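Local coordinates for protein arginase (Trypanosoma brucei brucei, PDB 4RHJ) that is of unknown function but has the arginase-deacetylase fold, having evolved without the binuclear manganese cluster of true arginases, at residues T33-D38 / L43-L48; V196-V201 / K207-H212. All blocks are in the same frame, centred on the assembly; numbering follows the deposited sequence.

Contact 1 (T33-D38 / L43-L48)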
# COMPACT_ATOMS: atom_id res chain seq x y z
N THR A 33 25.51 2.97 -33.64
CA THR A 33 26.84 3.57 -33.64
C THR A 33 27.45 3.39 -32.26
O THR A 33 26.85 3.79 -31.27
CB THR A 33 26.82 5.07 -34.02
OG1 THR A 33 26.47 5.23 -35.40
CG2 THR A 33 28.19 5.69 -33.78
N PRO A 34 28.62 2.76 -32.20
CA PRO A 34 29.25 2.44 -30.92
C PRO A 34 29.51 3.65 -30.02
O PRO A 34 29.69 4.77 -30.49
CB PRO A 34 30.57 1.79 -31.34
CG PRO A 34 30.79 2.19 -32.76
CD PRO A 34 29.43 2.29 -33.34
N ARG A 35 29.51 3.38 -28.72
CA ARG A 35 29.94 4.32 -27.72
C ARG A 35 31.34 4.83 -28.06
O ARG A 35 32.25 4.04 -28.28
CB ARG A 35 29.93 3.63 -26.35
CG ARG A 35 30.50 4.41 -25.22
CD ARG A 35 30.90 3.45 -24.13
NE ARG A 35 31.21 4.14 -22.90
CZ ARG A 35 31.63 3.52 -21.80
NH1 ARG A 35 31.78 2.20 -21.82
NH2 ARG A 35 31.88 4.21 -20.70
N GLY A 36 31.50 6.15 -28.13
CA GLY A 36 32.77 6.74 -28.53
C GLY A 36 33.71 7.13 -27.40
O GLY A 36 33.54 6.73 -26.25
N SER A 37 34.71 7.94 -27.75
CA SER A 37 35.72 8.41 -26.80
C SER A 37 35.23 9.54 -25.90
O SER A 37 35.96 10.01 -25.02
CB SER A 37 36.98 8.87 -27.55
OG SER A 37 37.73 7.77 -28.04
N ASP A 38 33.99 9.99 -26.12
CA ASP A 38 33.33 10.94 -25.23
C ASP A 38 33.22 10.31 -23.85
O ASP A 38 33.27 10.99 -22.82
CB ASP A 38 31.94 11.31 -25.76
CG ASP A 38 31.08 10.10 -26.04
OD1 ASP A 38 31.64 9.03 -26.34
OD2 ASP A 38 29.84 10.19 -25.96
N LEU A 43 30.80 5.82 -16.74
CA LEU A 43 29.71 4.85 -16.55
C LEU A 43 28.59 5.04 -17.56
O LEU A 43 28.02 6.13 -17.68
CB LEU A 43 29.12 4.94 -15.13
CG LEU A 43 29.83 4.30 -13.93
CD1 LEU A 43 29.18 4.75 -12.64
CD2 LEU A 43 29.79 2.79 -14.02
N GLY A 44 28.24 3.97 -18.26
CA GLY A 44 27.19 4.03 -19.26
C GLY A 44 27.79 3.89 -20.64
O GLY A 44 28.96 3.53 -20.77
N PRO A 45 27.00 4.19 -21.69
CA PRO A 45 25.60 4.60 -21.61
C PRO A 45 24.69 3.42 -21.36
O PRO A 45 25.16 2.31 -21.18
CB PRO A 45 25.34 5.19 -22.99
CG PRO A 45 26.25 4.46 -23.87
CD PRO A 45 27.50 4.22 -23.08
N VAL A 46 23.39 3.65 -21.36
CA VAL A 46 22.44 2.58 -21.16
C VAL A 46 21.71 2.26 -22.47
O VAL A 46 21.44 3.15 -23.28
CB VAL A 46 21.44 2.97 -20.03
CG1 VAL A 46 20.43 1.87 -19.80
CG2 VAL A 46 22.20 3.32 -18.74
N ALA A 47 21.44 0.99 -22.70
CA ALA A 47 20.64 0.56 -23.86
C ALA A 47 19.44 -0.28 -23.44
O ALA A 47 19.56 -1.30 -22.76
CB ALA A 47 21.49 -0.21 -24.83
N LEU A 48 18.27 0.15 -23.91
CA LEU A 48 16.99 -0.35 -23.45
C LEU A 48 16.31 -1.23 -24.49
O LEU A 48 16.26 -0.88 -25.65
CB LEU A 48 16.05 0.84 -23.12
CG LEU A 48 15.78 1.37 -21.71
CD1 LEU A 48 14.53 0.74 -21.13
CD2 LEU A 48 16.96 1.16 -20.78
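One face of the R35 guanidinium is turned to the G44 carbonyl group, with G44 C lying 3.9 Å above the plane, over its centre. The G44 oxygen sits above the same face, not at an N-H edge, and none of the three guanidinium nitrogens is angled to donate to it. Its approach to the central carbon is too close to be trusted in detail. Obliquely to the flat group comes the ring of P45, whose CD is 3.6 Å from R35 CD, a plain aliphatic contact that extends to R35 CG. R35 gets there because CG is anti to the backbone N (chi1 173°) and the rest of the chain runs extended. The peptide bond before P45 is cis, which puts G44 O and P45 CD on the same side, 2.8 Å apart, so both face the arginine.

The arginine thus packs the loop after helix 23-30 against the residues leading into strand 46-50. P45 begins the backbone bonding to V136, V46 pairs with L99, and the strand enters the parallel sheet between 95-103 and 136-140. V46 and L48 pack on I316 of helix 303-316, while T33 OG1 makes a weak hydrogen bond with G84 O.

Contact 2 (V196-V201 / K207-H212)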
# COMPACT_ATOMS: atom_id res chain seq x y z
N VAL A 196 17.25 -10.62 -2.01
CA VAL A 196 16.60 -9.68 -1.12
C VAL A 196 15.07 -9.76 -1.23
O VAL A 196 14.53 -9.89 -2.32
CB VAL A 196 17.08 -8.22 -1.40
CG1 VAL A 196 16.49 -7.23 -0.40
CG2 VAL A 196 18.61 -8.14 -1.38
N GLY A 197 14.37 -9.70 -0.10
CA GLY A 197 12.92 -9.67 -0.12
C GLY A 197 12.19 -11.00 -0.11
O GLY A 197 10.97 -11.00 -0.05
N ASN A 198 12.91 -12.12 -0.15
CA ASN A 198 12.29 -13.45 -0.16
C ASN A 198 11.27 -13.65 0.97
O ASN A 198 11.54 -13.29 2.11
CB ASN A 198 13.37 -14.54 -0.05
CG ASN A 198 14.10 -14.79 -1.36
OD1 ASN A 198 14.76 -15.81 -1.50
ND2 ASN A 198 13.98 -13.87 -2.31
N ARG A 199 10.10 -14.20 0.65
CA ARG A 199 9.14 -14.55 1.71
C ARG A 199 8.37 -15.85 1.44
O ARG A 199 7.50 -16.23 2.21
CB ARG A 199 8.16 -13.40 1.97
CG ARG A 199 7.43 -12.85 0.75
CD ARG A 199 6.78 -11.49 1.05
NE ARG A 199 6.04 -10.99 -0.11
CZ ARG A 199 6.56 -10.30 -1.11
NH1 ARG A 199 7.84 -9.97 -1.10
NH2 ARG A 199 5.78 -9.92 -2.12
N GLN A 200 8.72 -16.52 0.35
CA GLN A 200 8.19 -17.85 0.06
C GLN A 200 9.37 -18.80 -0.11
O GLN A 200 9.84 -19.03 -1.22
CB GLN A 200 7.33 -17.84 -1.20
CG GLN A 200 6.59 -19.14 -1.45
CD GLN A 200 5.98 -19.20 -2.84
OE1 GLN A 200 5.50 -18.19 -3.36
NE2 GLN A 200 6.00 -20.38 -3.44
N VAL A 201 9.85 -19.35 1.00
CA VAL A 201 11.04 -20.16 0.99
C VAL A 201 10.70 -21.59 1.37
O VAL A 201 10.14 -21.86 2.42
CB VAL A 201 12.11 -19.59 1.97
CG1 VAL A 201 13.45 -20.23 1.72
CG2 VAL A 201 12.23 -18.11 1.82
N LYS A 207 18.10 -25.51 1.18
CA LYS A 207 19.20 -26.45 1.06
C LYS A 207 20.18 -25.93 0.01
O LYS A 207 21.39 -25.93 0.22
CB LYS A 207 18.72 -27.87 0.73
CG LYS A 207 17.89 -28.01 -0.53
CD LYS A 207 17.49 -29.46 -0.79
CE LYS A 207 16.20 -29.84 -0.09
NZ LYS A 207 16.26 -29.73 1.40
N VAL A 208 19.63 -25.44 -1.10
CA VAL A 208 20.44 -24.89 -2.18
C VAL A 208 21.13 -23.60 -1.75
O VAL A 208 22.09 -23.16 -2.38
CB VAL A 208 19.59 -24.63 -3.45
CG1 VAL A 208 19.13 -23.21 -3.48
CG2 VAL A 208 20.39 -24.92 -4.70
N ARG A 209 20.64 -23.00 -0.67
CA ARG A 209 21.22 -21.76 -0.15
C ARG A 209 22.56 -21.99 0.56
O ARG A 209 23.57 -21.44 0.15
CB ARG A 209 20.25 -21.07 0.81
CG ARG A 209 19.23 -20.17 0.14
CD ARG A 209 18.23 -19.68 1.18
NE ARG A 209 17.35 -18.63 0.70
CZ ARG A 209 16.57 -17.90 1.49
NH1 ARG A 209 16.56 -18.11 2.80
NH2 ARG A 209 15.79 -16.96 0.98
N LYS A 210 22.56 -22.79 1.62
CA LYS A 210 23.79 -22.99 2.38
C LYS A 210 24.77 -23.90 1.64
O LYS A 210 25.90 -24.11 2.09
CB LYS A 210 23.49 -23.55 3.77
CG LYS A 210 23.38 -25.06 3.84
CD LYS A 210 23.13 -25.52 5.27
CE LYS A 210 24.15 -24.93 6.23
NZ LYS A 210 23.85 -25.28 7.64
N LEU A 211 24.32 -24.45 0.52
CA LEU A 211 25.16 -25.32 -0.30
C LEU A 211 25.90 -24.50 -1.36
O LEU A 211 26.96 -24.91 -1.83
CB LEU A 211 24.33 -26.42 -0.96
CG LEU A 211 24.46 -27.81 -0.34
CD1 LEU A 211 23.19 -28.61 -0.53
CD2 LEU A 211 25.65 -28.54 -0.96
N HIS A 212 25.33 -23.36 -1.74
CA HIS A 212 26.01 -22.44 -2.64
C HIS A 212 26.32 -21.11 -1.96
O HIS A 212 26.51 -20.09 -2.63
CB HIS A 212 25.21 -22.22 -3.91
CG HIS A 212 26.03 -22.35 -5.15
ND1 HIS A 212 25.65 -23.13 -6.23
CD2 HIS A 212 27.24 -21.83 -5.48
CE1 HIS A 212 26.58 -23.06 -7.17
NE2 HIS A 212 27.55 -22.28 -6.74
O HOH W 1 17.42 -16.79 -1.80
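N198 and R209 reach each other from opposite directions and meet through a hydrogen bond, R209 NH2 donating to N198 OD1 at 2.9 Å. The bond is bent, with an N-H...O angle of 142°, and NH2 stands tilted out of the amide's carbonyl plane, although OD1 itself lies close to the guanidinium plane. The two flat groups are nearly coplanar, 19° apart.

R209 places its head by a first torsion that sets CG beside the backbone N, anti to the carbonyl carbon (chi1 -85°), after which the chain runs straight out from helix 203-211 to NE. N198 makes the same choice at its own first torsion, and its CB slides in beside the guanidinium edge, 3.6 Å from R209 NH2. A water bridges the pair: it donates to N198 OD1 at 2.9 Å and accepts from R209 NE at 3.1 Å.

V201 crosses the arginine at about a right angle. Its CG1, anti to the backbone N, lies 3.8 Å above the guanidinium plane over the centre, and V201 CG2 is 3.8 Å from R209 NH2. One methyl lies over a face while the other rests against the nitrogen that binds N198.

N198 ND2 donates to S169 O, so the amide's orientation is fixed from both ends. NH2 of R209 also forms a salt bridge with D218, Y216 adds a cation-pi contact, and NH1 bonds weakly to Y75 OH of the second subunit. All three nitrogens of the buried guanidinium therefore have partners, NE through the water and NH1 only weakly. The bond to N198 and the packing of V201 tie helix 203-211 to the loop after strand 190-196, while the D218 carboxylate probably helps to stabilise the arginine's positive charge.

Overall arrangement
Contacts 1 and 2 lie on opposite sides of the chain's centre, their own centres 36 Å apart and their nearest atoms about 20 Å apart, so they do not touch. Each flanks a strand of the same parallel sheet, but at different ends: the touching residues of contact 1 come before strand 46-50, those of contact 2 after strand 190-196. Only contact 2 is near an annotated site. The side chain of N198 is about 8 Å from that of D244, a residue that has been seen to bind manganese in this protein, though no metal is bound to this chain. The second subunit also reaches contact 2, while no other chain of the assembly touches 33-38 or 43-48.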